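Local coordinates for catalase-3 (Neurospora crassa, PDB 4AJ9), which breaks down hydrogen peroxide to water and molecular oxygen with a heme cofactor, and so probably protects the cell from peroxide damage, at residues T213-T218 and D338-P343; G221-V226 and F419-R424; A274-D279 and E300-Q305; P445-N450 and N514-V519. One frame throughout, in Å; residues are numbered along the deposited sequence. Where two conformers were deposited one is given.

Interaction 1: residues T213-T218 and D338-P343; sequences TFRLVT and DFTEDP
Arg215 reaches Glu341 through a salt bridge, NH1 to OE1 at 3.1 Å, nearly straight at the hydrogen (165°). The carboxylate oxygen lies close to the guanidinium plane and is met on its syn side, yet the two planes stand 89° apart, so one nitrogen carries the direct bond while a water links NH2 to OE1. Arg215 NH1 also donates to Phe339 O at 3.3 Å, on a lone pair in the carbonyl plane. Glu280 takes Arg215 NE and Arg424 takes Glu341 OE2, so both charges are shared. Thr340 OG1 sits between its own backbone N and carbonyl carbon (chi1 67°), which turns it to Thr213 O, to which it donates at 2.7 Å.

The backbones form one antiparallel hydrogen-bonded pair: Arg215 N to Asp338 O is 2.9 Å and Asp338 N to Arg215 O is 2.8 Å. Around it, Thr340 CG2 lies over one face of the guanidinium, Val217 CG2 meets Asp338 CB at 4.0 Å, and the Phe214 ring turns its edge to Asp338 O. Asp342 caps helix 343-360, which carries Tyr352, the probable axial heme ligand. This is an edge pairing of the catalase antiparallel beta-barrel, leading into the proximal heme helix.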
loop_
_atom_site.group_PDB
_atom_site.type_symbol
_atom_site.label_atom_id
_atom_site.label_comp_id
_atom_site.label_asym_id
_atom_site.label_seq_id
_atom_site.Cartn_x
_atom_site.Cartn_y
_atom_site.Cartn_z
ATOM N N THR C 213 16.360 -11.747 29.005
ATOM C CA THR C 213 17.697 -12.303 28.998
ATOM C C THR C 213 18.089 -12.537 27.542
ATOM O O THR C 213 17.337 -13.147 26.779
ATOM C CB THR C 213 17.742 -13.634 29.765
ATOM O OG1 THR C 213 17.108 -13.468 31.044
ATOM C CG2 THR C 213 19.202 -14.100 29.962
ATOM N N PHE C 214 19.251 -12.018 27.165
ATOM C CA PHE C 214 19.873 -12.313 25.880
ATOM C C PHE C 214 21.143 -13.104 26.152
ATOM O O PHE C 214 21.371 -13.538 27.287
ATOM C CB PHE C 214 20.184 -11.026 25.115
ATOM C CG PHE C 214 18.956 -10.310 24.608
ATOM C CD1 PHE C 214 18.265 -9.432 25.432
ATOM C CD2 PHE C 214 18.496 -10.513 23.313
ATOM C CE1 PHE C 214 17.141 -8.770 24.980
ATOM C CE2 PHE C 214 17.365 -9.844 22.843
ATOM C CZ PHE C 214 16.680 -8.980 23.682
ATOM N N ARG C 215 21.953 -13.313 25.119
ATOM C CA ARG C 215 23.256 -13.942 25.300
ATOM C C ARG C 215 24.368 -13.083 24.718
ATOM O O ARG C 215 24.240 -12.547 23.612
ATOM C CB ARG C 215 23.294 -15.326 24.639
ATOM C CG ARG C 215 22.517 -16.399 25.386
ATOM C CD ARG C 215 22.462 -17.717 24.612
ATOM N NE ARG C 215 22.127 -18.818 25.517
ATOM C CZ ARG C 215 20.980 -19.487 25.502
ATOM N NH1 ARG C 215 20.051 -19.196 24.601
ATOM N NH2 ARG C 215 20.772 -20.463 26.382
ATOM N N LEU C 216 25.462 -12.964 25.461
ATOM C CA LEU C 216 26.702 -12.440 24.894
ATOM C C LEU C 216 27.531 -13.647 24.500
ATOM O O LEU C 216 27.583 -14.633 25.237
ATOM C CB LEU C 216 27.459 -11.564 25.897
ATOM C CG LEU C 216 26.761 -10.282 26.344
ATOM C CD1 LEU C 216 27.697 -9.466 27.240
ATOM C CD2 LEU C 216 26.329 -9.465 25.119
ATOM N N VAL C 217 28.156 -13.576 23.325
ATOM C CA VAL C 217 28.887 -14.702 22.763
ATOM C C VAL C 217 30.255 -14.229 22.300
ATOM O O VAL C 217 30.363 -13.249 21.561
ATOM C CB VAL C 217 28.125 -15.322 21.576
ATOM C CG1 VAL C 217 28.848 -16.581 21.067
ATOM C CG2 VAL C 217 26.703 -15.654 21.993
ATOM N N THR C 218 31.308 -14.897 22.768
ATOM C CA THR C 218 32.665 -14.523 22.382
ATOM C C THR C 218 33.033 -15.189 21.057
ATOM O O THR C 218 32.310 -16.060 20.580
ATOM C CB THR C 218 33.702 -14.958 23.443
ATOM O OG1 THR C 218 33.620 -16.373 23.630
ATOM C CG2 THR C 218 33.456 -14.264 24.770
ATOM N N ASP C 338 23.262 -13.046 20.994
ATOM C CA ASP C 338 22.296 -14.060 20.561
ATOM C C ASP C 338 20.989 -13.961 21.347
ATOM O O ASP C 338 20.925 -13.288 22.380
ATOM C CB ASP C 338 22.879 -15.467 20.706
ATOM C CG ASP C 338 22.142 -16.504 19.853
ATOM O OD1 ASP C 338 21.320 -16.107 19.003
ATOM O OD2 ASP C 338 22.392 -17.720 20.026
ATOM N N PHE C 339 19.957 -14.651 20.857
ATOM C CA PHE C 339 18.652 -14.670 21.509
ATOM C C PHE C 339 18.613 -15.730 22.594
ATOM O O PHE C 339 19.500 -16.576 22.677
ATOM C CB PHE C 339 17.557 -14.982 20.488
ATOM C CG PHE C 339 17.571 -14.071 19.295
ATOM C CD1 PHE C 339 17.265 -12.726 19.432
ATOM C CD2 PHE C 339 17.903 -14.557 18.036
ATOM C CE1 PHE C 339 17.290 -11.878 18.330
ATOM C CE2 PHE C 339 17.932 -13.711 16.928
ATOM C CZ PHE C 339 17.625 -12.371 17.077
ATOM N N THR C 340 17.581 -15.675 23.427
ATOM C CA THR C 340 17.254 -16.816 24.264
ATOM C C THR C 340 15.856 -17.297 23.944
ATOM O O THR C 340 15.103 -16.660 23.189
ATOM C CB THR C 340 17.322 -16.519 25.768
ATOM O OG1 THR C 340 16.287 -15.595 26.120
ATOM C CG2 THR C 340 18.702 -15.967 26.167
ATOM N N GLU C 341 15.514 -18.416 24.563
ATOM C CA GLU C 341 14.251 -19.087 24.347
ATOM C C GLU C 341 13.110 -18.463 25.153
ATOM O O GLU C 341 12.139 -19.137 25.486
ATOM C CB GLU C 341 14.401 -20.572 24.704
ATOM C CG GLU C 341 15.289 -21.358 23.741
ATOM C CD GLU C 341 16.784 -21.170 23.992
ATOM O OE1 GLU C 341 17.170 -20.348 24.848
ATOM O OE2 GLU C 341 17.580 -21.861 23.328
ATOM N N ASP C 342 13.236 -17.173 25.453
ATOM C CA ASP C 342 12.187 -16.411 26.115
ATOM C C ASP C 342 11.035 -16.321 25.115
ATOM O O ASP C 342 11.182 -15.708 24.064
ATOM C CB ASP C 342 12.769 -15.039 26.457
ATOM C CG ASP C 342 11.740 -14.035 26.937
ATOM O OD1 ASP C 342 10.576 -14.025 26.457
ATOM O OD2 ASP C 342 12.129 -13.218 27.796
ATOM N N PRO C 343 9.902 -16.977 25.415
ATOM C CA PRO C 343 8.809 -17.057 24.434
ATOM C C PRO C 343 8.219 -15.696 24.064
ATOM O O PRO C 343 7.516 -15.579 23.066
ATOM C CB PRO C 343 7.753 -17.904 25.152
ATOM C CG PRO C 343 8.521 -18.684 26.182
ATOM C CD PRO C 343 9.606 -17.756 26.633
HETATM O O HOH W 1 14.052 -13.233 29.794
HETATM O O HOH W 2 18.153 -21.599 27.216
#

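Interaction 2: residues G221-V226 and F419-R424; sequences GKSKLV and FTTPGR
Gly221, in the connection of the beta hairpin formed by strands 214-217 and 223-232, and Ser223, where the second strand begins, meet a type I beta turn running from Thr421 to Arg424. The turn is closed by its own bond from Arg424 N to Thr421 O, and the contact is small, with 165 Å² buried over both sides.

Van der Waals contacts carry most of it. The Pro422 ring comes up against the Gly221 peptide, with CD 3.6 Å from Gly221 O and CG 3.8 Å from Gly221 CA. Here glycine is called for twice: its positive phi of 99° would press a side chain against the preceding carbonyl oxygen, and a CB would also collide with Pro422 CG. The Phe419 ring presents its edge to the same residue, CE2 lying 4.0 Å from Gly221 CA, close to the ring plane. Farther along, Thr421 CG2 touches both atoms of the Ser223 side chain, at 3.5 Å from OG and 3.6 Å from CB. Thr421 OG1 lies beside its backbone N (chi1 -49°), which leaves the methyl group anti to that N and facing Ser223.

The polar ends of these two side chains look elsewhere: Ser223 OG bonds to Glu280, and Thr421 OG1 to Asp338. In the conformer given, Arg424 forms salt bridges with Asp338 and Glu341 of its own chain and with Glu43 of a neighbouring subunit.

Between the segments the polar link is made by water, which donates to Gly221 O at 2.6 Å and weakly accepts from Gly423 N at 3.2 Å.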
loop_
_atom_site.group_PDB
_atom_site.type_symbol
_atom_site.label_atom_id
_atom_site.label_comp_id
_atom_site.label_asym_id
_atom_site.label_seq_id
_atom_site.Cartn_x
_atom_site.Cartn_y
_atom_site.Cartn_z
ATOM N N GLY C 221 32.822 -18.879 20.789
ATOM C CA GLY C 221 31.491 -19.426 20.945
ATOM C C GLY C 221 30.998 -19.565 22.373
ATOM O O GLY C 221 29.879 -20.015 22.575
ATOM N N LYS C 222 31.818 -19.192 23.357
ATOM C CA LYS C 222 31.382 -19.209 24.756
ATOM C C LYS C 222 30.332 -18.131 25.010
ATOM O O LYS C 222 30.458 -17.002 24.532
ATOM C CB LYS C 222 32.565 -19.014 25.712
ATOM C CG LYS C 222 33.670 -20.051 25.547
ATOM C CD LYS C 222 33.091 -21.457 25.403
ATOM C CE LYS C 222 33.802 -22.250 24.306
ATOM N NZ LYS C 222 33.103 -23.532 23.988
ATOM N N SER C 223 29.302 -18.475 25.776
ATOM C CA SER C 223 28.220 -17.535 26.023
ATOM C C SER C 223 27.980 -17.273 27.501
ATOM O O SER C 223 28.308 -18.087 28.352
ATOM C CB SER C 223 26.922 -18.032 25.379
ATOM O OG SER C 223 26.500 -19.256 25.955
ATOM N N LYS C 224 27.408 -16.113 27.786
ATOM C CA LYS C 224 26.871 -15.812 29.099
ATOM C C LYS C 224 25.481 -15.260 28.864
ATOM O O LYS C 224 25.227 -14.662 27.823
ATOM C CB LYS C 224 27.724 -14.760 29.792
ATOM C CG LYS C 224 29.153 -15.223 30.070
ATOM C CD LYS C 224 29.921 -14.187 30.855
ATOM C CE LYS C 224 31.319 -14.699 31.206
ATOM N NZ LYS C 224 31.254 -16.062 31.798
ATOM N N LEU C 225 24.594 -15.452 29.832
ATOM C CA LEU C 225 23.266 -14.858 29.784
ATOM C C LEU C 225 23.402 -13.423 30.259
ATOM O O LEU C 225 24.221 -13.136 31.135
ATOM C CB LEU C 225 22.318 -15.636 30.691
ATOM C CG LEU C 225 22.125 -17.121 30.360
ATOM C CD1 LEU C 225 21.320 -17.812 31.476
ATOM C CD2 LEU C 225 21.460 -17.284 29.000
ATOM N N VAL C 226 22.630 -12.509 29.672
ATOM C CA VAL C 226 22.794 -11.092 29.982
ATOM C C VAL C 226 21.459 -10.345 30.109
ATOM O O VAL C 226 20.515 -10.620 29.373
ATOM C CB VAL C 226 23.691 -10.379 28.933
ATOM C CG1 VAL C 226 23.027 -10.346 27.558
ATOM C CG2 VAL C 226 24.022 -8.977 29.382
ATOM N N PHE C 419 26.616 -15.845 14.134
ATOM C CA PHE C 419 26.436 -17.268 14.393
ATOM C C PHE C 419 25.609 -17.476 15.642
ATOM O O PHE C 419 25.731 -16.737 16.628
ATOM C CB PHE C 419 27.775 -18.031 14.451
ATOM C CG PHE C 419 28.699 -17.585 15.556
ATOM C CD1 PHE C 419 29.494 -16.458 15.404
ATOM C CD2 PHE C 419 28.791 -18.313 16.735
ATOM C CE1 PHE C 419 30.347 -16.049 16.410
ATOM C CE2 PHE C 419 29.660 -17.915 17.750
ATOM C CZ PHE C 419 30.439 -16.785 17.585
ATOM N N THR C 420 24.723 -18.459 15.577
ATOM C CA THR C 420 23.920 -18.822 16.732
ATOM C C THR C 420 24.839 -19.496 17.756
ATOM O O THR C 420 25.772 -20.204 17.367
ATOM C CB THR C 420 22.775 -19.754 16.307
ATOM O OG1 THR C 420 21.808 -19.005 15.556
ATOM C CG2 THR C 420 22.096 -20.369 17.514
ATOM N N THR C 421 24.594 -19.258 19.045
ATOM C CA THR C 421 25.414 -19.852 20.104
ATOM C C THR C 421 25.587 -21.343 19.853
ATOM O O THR C 421 24.612 -22.093 19.848
ATOM C CB THR C 421 24.787 -19.672 21.495
ATOM O OG1 THR C 421 24.407 -18.301 21.682
ATOM C CG2 THR C 421 25.794 -20.071 22.579
ATOM N N PRO C 422 26.834 -21.781 19.641
ATOM C CA PRO C 422 27.042 -23.171 19.224
ATOM C C PRO C 422 26.551 -24.218 20.241
ATOM O O PRO C 422 26.183 -25.330 19.850
ATOM C CB PRO C 422 28.567 -23.265 19.014
ATOM C CG PRO C 422 29.147 -22.047 19.633
ATOM C CD PRO C 422 28.082 -20.996 19.657
ATOM N N GLY C 423 26.527 -23.876 21.521
ATOM C CA GLY C 423 26.105 -24.849 22.516
ATOM C C GLY C 423 24.606 -25.098 22.641
ATOM O O GLY C 423 24.183 -26.046 23.306
ATOM N N ARG C 424 23.800 -24.262 21.995
ATOM C CA ARG C 424 22.352 -24.338 22.165
ATOM C C ARG C 424 21.753 -25.615 21.595
ATOM O O ARG C 424 22.105 -26.045 20.496
ATOM C CB ARG C 424 21.668 -23.102 21.579
ATOM C CG ARG C 424 21.931 -21.839 22.397
ATOM C CD ARG C 424 21.303 -20.622 21.752
ATOM N NE ARG C 424 19.839 -20.668 21.741
ATOM C CZ ARG C 424 19.093 -19.903 20.947
ATOM N NH1 ARG C 424 19.687 -19.058 20.112
ATOM N NH2 ARG C 424 17.768 -19.986 20.971
HETATM O O HOH W 3 28.524 -22.134 23.237
#

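Interaction 3: residues A274-D279 and E300-Q305; sequences AVQLID and EFAPLQ
Val275 and Gln305 form an antiparallel hydrogen-bonded pair, Val275 N to Gln305 O and Gln305 N to Val275 O both measuring 2.9 Å, with Ala274 CA adding a CA-H...O contact to Gln305 O at 3.2 Å. Beyond this pair, a side chain takes over where the backbones diverge. Gln276 is extended beyond CG (chi2 176°), which carries its NE2 to Ala302 O, a bond of 2.6 Å and almost straight (170°); the acceptor lies in the amide plane and the donor in the carbonyl plane, so the bond is flat at both ends. Leu297 O accepts a second bond from the same NE2 and His229 NE2 pairs with Gln276 OE1, so the amide is gripped at both ends. A leucine in place of Gln276 would probably leave Ala302 O without this donor and the loop less firmly tied to the strand.

The pairing is where strand 305-314 of the catalase beta-barrel begins beside strand 270-278, after a connection of some twenty residues with no helix or strand. Apolar groups line one flank: Leu304 CB lies 4.0 Å from Ala274 CB, and Leu304 CD2 is 3.9 Å from Gln276 CG. On the other flank the Gln305 side chain passes Leu277 at about a right angle, NE2 coming to 3.8 Å from Leu277 CD1. A water accepts from Leu277 N and Gln305 NE2 and donates to Pro303 O, the last at 2.9 Å.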
loop_
_atom_site.group_PDB
_atom_site.type_symbol
_atom_site.label_atom_id
_atom_site.label_comp_id
_atom_site.label_asym_id
_atom_site.label_seq_id
_atom_site.Cartn_x
_atom_site.Cartn_y
_atom_site.Cartn_z
ATOM N N ALA C 274 24.829 -0.854 31.331
ATOM C CA ALA C 274 25.322 -1.827 32.289
ATOM C C ALA C 274 24.675 -3.166 31.999
ATOM O O ALA C 274 23.607 -3.225 31.378
ATOM C CB ALA C 274 25.013 -1.378 33.709
ATOM N N VAL C 275 25.322 -4.238 32.440
ATOM C CA VAL C 275 24.791 -5.583 32.239
ATOM C C VAL C 275 24.834 -6.397 33.526
ATOM O O VAL C 275 25.701 -6.205 34.384
ATOM C CB VAL C 275 25.597 -6.373 31.186
ATOM C CG1 VAL C 275 25.363 -5.805 29.773
ATOM C CG2 VAL C 275 27.078 -6.377 31.543
ATOM N N GLN C 276 23.889 -7.310 33.656
ATOM C CA GLN C 276 24.035 -8.388 34.615
ATOM C C GLN C 276 24.474 -9.580 33.786
ATOM O O GLN C 276 23.955 -9.792 32.701
ATOM C CB GLN C 276 22.710 -8.664 35.314
ATOM C CG GLN C 276 22.279 -7.531 36.242
ATOM C CD GLN C 276 20.919 -7.776 36.865
ATOM O OE1 GLN C 276 19.888 -7.653 36.199
ATOM N NE2 GLN C 276 20.907 -8.120 38.149
ATOM N N LEU C 277 25.443 -10.341 34.280
ATOM C CA LEU C 277 25.951 -11.487 33.542
ATOM C C LEU C 277 25.711 -12.770 34.339
ATOM O O LEU C 277 26.068 -12.852 35.511
ATOM C CB LEU C 277 27.441 -11.291 33.228
ATOM C CG LEU C 277 27.716 -10.094 32.309
ATOM C CD1 LEU C 277 29.203 -9.749 32.184
ATOM C CD2 LEU C 277 27.108 -10.364 30.936
ATOM N N ILE C 278 25.081 -13.763 33.713
ATOM C CA ILE C 278 24.771 -15.007 34.414
ATOM C C ILE C 278 25.318 -16.228 33.665
ATOM O O ILE C 278 25.201 -16.321 32.444
ATOM C CB ILE C 278 23.243 -15.170 34.652
ATOM C CG1 ILE C 278 22.633 -13.897 35.260
ATOM C CG2 ILE C 278 22.966 -16.363 35.582
ATOM C CD1 ILE C 278 22.228 -12.839 34.250
ATOM N N ASP C 279 25.929 -17.155 34.398
ATOM C CA ASP C 279 26.370 -18.429 33.821
ATOM C C ASP C 279 25.199 -19.167 33.174
ATOM O O ASP C 279 24.093 -19.180 33.711
ATOM C CB ASP C 279 26.950 -19.336 34.909
ATOM C CG ASP C 279 28.243 -18.797 35.501
ATOM O OD1 ASP C 279 28.942 -18.013 34.816
ATOM O OD2 ASP C 279 28.561 -19.186 36.647
ATOM N N GLU C 300 21.228 -7.890 44.098
ATOM C CA GLU C 300 21.965 -8.533 45.179
ATOM C C GLU C 300 22.598 -9.824 44.684
ATOM O O GLU C 300 23.630 -10.248 45.196
ATOM C CB GLU C 300 21.048 -8.832 46.373
ATOM C CG GLU C 300 20.627 -7.611 47.177
ATOM C CD GLU C 300 19.470 -6.848 46.547
ATOM O OE1 GLU C 300 18.748 -7.427 45.714
ATOM O OE2 GLU C 300 19.284 -5.663 46.894
ATOM N N PHE C 301 21.962 -10.453 43.697
ATOM C CA PHE C 301 22.439 -11.725 43.150
ATOM C C PHE C 301 23.449 -11.529 42.028
ATOM O O PHE C 301 24.351 -12.343 41.842
ATOM C CB PHE C 301 21.269 -12.556 42.608
ATOM C CG PHE C 301 20.197 -12.850 43.621
ATOM C CD1 PHE C 301 20.490 -12.907 44.971
ATOM C CD2 PHE C 301 18.892 -13.078 43.213
ATOM C CE1 PHE C 301 19.497 -13.177 45.895
ATOM C CE2 PHE C 301 17.894 -13.358 44.134
ATOM C CZ PHE C 301 18.197 -13.406 45.474
ATOM N N ALA C 302 23.275 -10.460 41.260
ATOM C CA ALA C 302 24.149 -10.173 40.124
ATOM C C ALA C 302 24.175 -8.670 39.929
ATOM O O ALA C 302 23.210 -8.084 39.419
ATOM C CB ALA C 302 23.642 -10.868 38.871
ATOM N N PRO C 303 25.268 -8.033 40.365
ATOM C CA PRO C 303 25.412 -6.576 40.360
ATOM C C PRO C 303 25.551 -6.042 38.941
ATOM O O PRO C 303 25.965 -6.783 38.049
ATOM C CB PRO C 303 26.717 -6.356 41.122
ATOM C CG PRO C 303 27.503 -7.596 40.862
ATOM C CD PRO C 303 26.488 -8.709 40.836
ATOM N N LEU C 304 25.211 -4.773 38.744
ATOM C CA LEU C 304 25.358 -4.140 37.441
ATOM C C LEU C 304 26.826 -3.928 37.126
ATOM O O LEU C 304 27.598 -3.488 37.976
ATOM C CB LEU C 304 24.624 -2.796 37.412
ATOM C CG LEU C 304 23.125 -2.878 37.708
ATOM C CD1 LEU C 304 22.517 -1.498 37.894
ATOM C CD2 LEU C 304 22.424 -3.634 36.600
ATOM N N GLN C 305 27.208 -4.247 35.898
ATOM C CA GLN C 305 28.566 -3.997 35.443
ATOM C C GLN C 305 28.495 -3.041 34.266
ATOM O O GLN C 305 27.924 -3.370 33.220
ATOM C CB GLN C 305 29.250 -5.311 35.063
ATOM C CG GLN C 305 29.151 -6.369 36.162
ATOM C CD GLN C 305 29.897 -7.637 35.821
ATOM O OE1 GLN C 305 31.082 -7.604 35.495
ATOM N NE2 GLN C 305 29.201 -8.765 35.878
HETATM O O HOH W 4 26.665 -9.223 36.734
#

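Interaction 4: residues P445-N450 and N514-V519; sequences PRLFFN and NVTRGV
Leu447, Phe448 and Asn450 of helix 443-450 meet an irregular segment, 514-519, in a partly buried helix-to-loop contact that is mainly apolar, with one direct hydrogen bond. The loop lies between helix 489-499 and strand 533-537, and 341 Å² is buried over both sides.

The bond runs from Asn450 ND2 to Asn514 O, 3.1 Å long with 155° at the hydrogen; the acceptor is near the amide plane, while the donor is tilted from the carbonyl plane. At the other end of the amide, Arg446 NE, one helical turn earlier, donates to Asn450 OD1 at 2.9 Å, and ND2 also reaches His512 O. Bonds on both of its atoms fix the rotation of the amide. With an alanine at Asn450, Asn514 O is likely to lose its donor from the helix and Arg446 NE its acceptor.

Leu447, with CG anti to the backbone N (chi1 177°), swings its branches toward the loop: CD1 is 3.5 Å from Asn514 O, and CG is 4.0 Å from Thr516 CG2, the two side chains crossing at about a right angle. Val515 CG1 rests 3.6 Å from Asn450 O. At the far end the Phe448 ring turns its edge to Val519, CD1 to CB measuring 3.9 Å, and stacks with Trp192 of helix 187-193. Thr516 OG1 bonds to Glu300.

The arrangement is consistent with the layout of large-subunit catalases, in which a linker runs past the helical region on its way to the additional C-terminal domain and its parallel sheet.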
loop_
_atom_site.group_PDB
_atom_site.type_symbol
_atom_site.label_atom_id
_atom_site.label_comp_id
_atom_site.label_asym_id
_atom_site.label_seq_id
_atom_site.Cartn_x
_atom_site.Cartn_y
_atom_site.Cartn_z
ATOM N N PRO C 445 5.941 -9.177 42.253
ATOM C CA PRO C 445 5.176 -7.963 42.550
ATOM C C PRO C 445 5.289 -7.616 44.029
ATOM O O PRO C 445 5.482 -6.447 44.371
ATOM C CB PRO C 445 3.747 -8.358 42.190
ATOM C CG PRO C 445 3.917 -9.342 41.073
ATOM C CD PRO C 445 5.167 -10.133 41.435
ATOM N N ARG C 446 5.182 -8.618 44.896
ATOM C CA ARG C 446 5.398 -8.388 46.324
ATOM C C ARG C 446 6.803 -7.846 46.614
ATOM O O ARG C 446 6.956 -6.864 47.334
ATOM C CB ARG C 446 5.124 -9.654 47.133
ATOM C CG ARG C 446 5.330 -9.471 48.633
ATOM C CD ARG C 446 4.459 -8.357 49.187
ATOM N NE ARG C 446 4.639 -8.234 50.633
ATOM C CZ ARG C 446 3.898 -8.872 51.533
ATOM N NH1 ARG C 446 2.900 -9.658 51.142
ATOM N NH2 ARG C 446 4.145 -8.705 52.831
ATOM N N LEU C 447 7.823 -8.476 46.035
ATOM C CA LEU C 447 9.194 -7.996 46.178
ATOM C C LEU C 447 9.320 -6.515 45.821
ATOM O O LEU C 447 9.997 -5.747 46.512
ATOM C CB LEU C 447 10.140 -8.832 45.301
ATOM C CG LEU C 447 11.618 -8.437 45.261
ATOM C CD1 LEU C 447 12.283 -8.623 46.624
ATOM C CD2 LEU C 447 12.374 -9.232 44.191
ATOM N N PHE C 448 8.680 -6.118 44.725
ATOM C CA PHE C 448 8.779 -4.745 44.253
ATOM C C PHE C 448 8.093 -3.782 45.222
ATOM O O PHE C 448 8.674 -2.777 45.635
ATOM C CB PHE C 448 8.184 -4.628 42.847
ATOM C CG PHE C 448 8.031 -3.219 42.371
ATOM C CD1 PHE C 448 9.135 -2.497 41.936
ATOM C CD2 PHE C 448 6.774 -2.623 42.333
ATOM C CE1 PHE C 448 8.997 -1.196 41.488
ATOM C CE2 PHE C 448 6.624 -1.325 41.885
ATOM C CZ PHE C 448 7.731 -0.605 41.466
ATOM N N PHE C 449 6.866 -4.108 45.602
ATOM C CA PHE C 449 6.133 -3.280 46.548
ATOM C C PHE C 449 6.895 -3.130 47.881
ATOM O O PHE C 449 6.997 -2.024 48.427
ATOM C CB PHE C 449 4.730 -3.842 46.772
ATOM C CG PHE C 449 3.877 -2.980 47.656
ATOM C CD1 PHE C 449 3.182 -1.908 47.136
ATOM C CD2 PHE C 449 3.784 -3.238 49.016
ATOM C CE1 PHE C 449 2.398 -1.101 47.957
ATOM C CE2 PHE C 449 3.004 -2.438 49.840
ATOM C CZ PHE C 449 2.311 -1.371 49.310
ATOM N N ASN C 450 7.425 -4.237 48.405
ATOM C CA ASN C 450 8.229 -4.183 49.627
ATOM C C ASN C 450 9.400 -3.227 49.531
ATOM O O ASN C 450 9.894 -2.745 50.545
ATOM C CB ASN C 450 8.814 -5.556 49.978
ATOM C CG ASN C 450 7.779 -6.529 50.448
ATOM O OD1 ASN C 450 6.661 -6.145 50.779
ATOM N ND2 ASN C 450 8.137 -7.814 50.468
ATOM N N ASN C 514 10.889 -9.901 51.619
ATOM C CA ASN C 514 12.149 -9.582 50.951
ATOM C C ASN C 514 12.146 -8.210 50.265
ATOM O O ASN C 514 11.116 -7.738 49.783
ATOM C CB ASN C 514 12.531 -10.699 49.977
ATOM C CG ASN C 514 12.926 -11.979 50.696
ATOM O OD1 ASN C 514 13.746 -11.955 51.611
ATOM N ND2 ASN C 514 12.330 -13.097 50.301
ATOM N N VAL C 515 13.304 -7.564 50.246
ATOM C CA VAL C 515 13.446 -6.269 49.596
ATOM C C VAL C 515 14.643 -6.333 48.660
ATOM O O VAL C 515 15.539 -7.151 48.847
ATOM C CB VAL C 515 13.696 -5.161 50.618
ATOM C CG1 VAL C 515 12.510 -5.029 51.569
ATOM C CG2 VAL C 515 14.968 -5.449 51.392
ATOM N N THR C 516 14.658 -5.471 47.652
ATOM C CA THR C 516 15.792 -5.404 46.734
ATOM C C THR C 516 16.078 -3.951 46.376
ATOM O O THR C 516 15.182 -3.118 46.399
ATOM C CB THR C 516 15.545 -6.229 45.456
ATOM O OG1 THR C 516 16.731 -6.230 44.656
ATOM C CG2 THR C 516 14.373 -5.659 44.646
ATOM N N ARG C 517 17.331 -3.652 46.060
ATOM C CA ARG C 517 17.732 -2.286 45.766
ATOM C C ARG C 517 17.481 -1.925 44.314
ATOM O O ARG C 517 17.295 -2.795 43.461
ATOM C CB ARG C 517 19.222 -2.089 46.053
ATOM C CG ARG C 517 20.156 -2.842 45.090
ATOM C CD ARG C 517 21.614 -2.474 45.367
ATOM N NE ARG C 517 22.561 -3.101 44.446
ATOM C CZ ARG C 517 23.402 -4.076 44.786
ATOM N NH1 ARG C 517 23.412 -4.541 46.029
ATOM N NH2 ARG C 517 24.240 -4.586 43.885
ATOM N N GLY C 518 17.501 -0.633 44.031
ATOM C CA GLY C 518 17.512 -0.180 42.654
ATOM C C GLY C 518 16.161 -0.067 41.972
ATOM O O GLY C 518 16.113 0.163 40.763
ATOM N N VAL C 519 15.064 -0.218 42.714
ATOM C CA VAL C 519 13.751 -0.125 42.076
ATOM C C VAL C 519 12.956 1.100 42.525
ATOM O O VAL C 519 11.949 1.471 41.901
ATOM C CB VAL C 519 12.923 -1.435 42.241
ATOM C CG1 VAL C 519 13.673 -2.622 41.620
ATOM C CG2 VAL C 519 12.631 -1.699 43.690
#

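From the N terminus, strand 214-217 comes first and 213-218 waits 120 residues for 338-343, closing the loop of interaction 1. The hairpin partner 221-226 follows at once but makes its contact with 419-424, 193 residues on, so interactions 1 and 2 cross; Phe214 O to Val226 N (2.9 Å) joins their two hairpin strands. Interaction 3 closes a short loop lying within both spans, and Leu225 O to Ile278 N (2.8 Å) joins strands 223-232 and 270-278 of the same barrel sheet. Interaction 4 comes later, in series, tying helix 443-450 to the linker toward the C-terminal domain. Glu300 meets Arg517 N, connecting interactions 3 and 4, whose centres are about 17 Å apart.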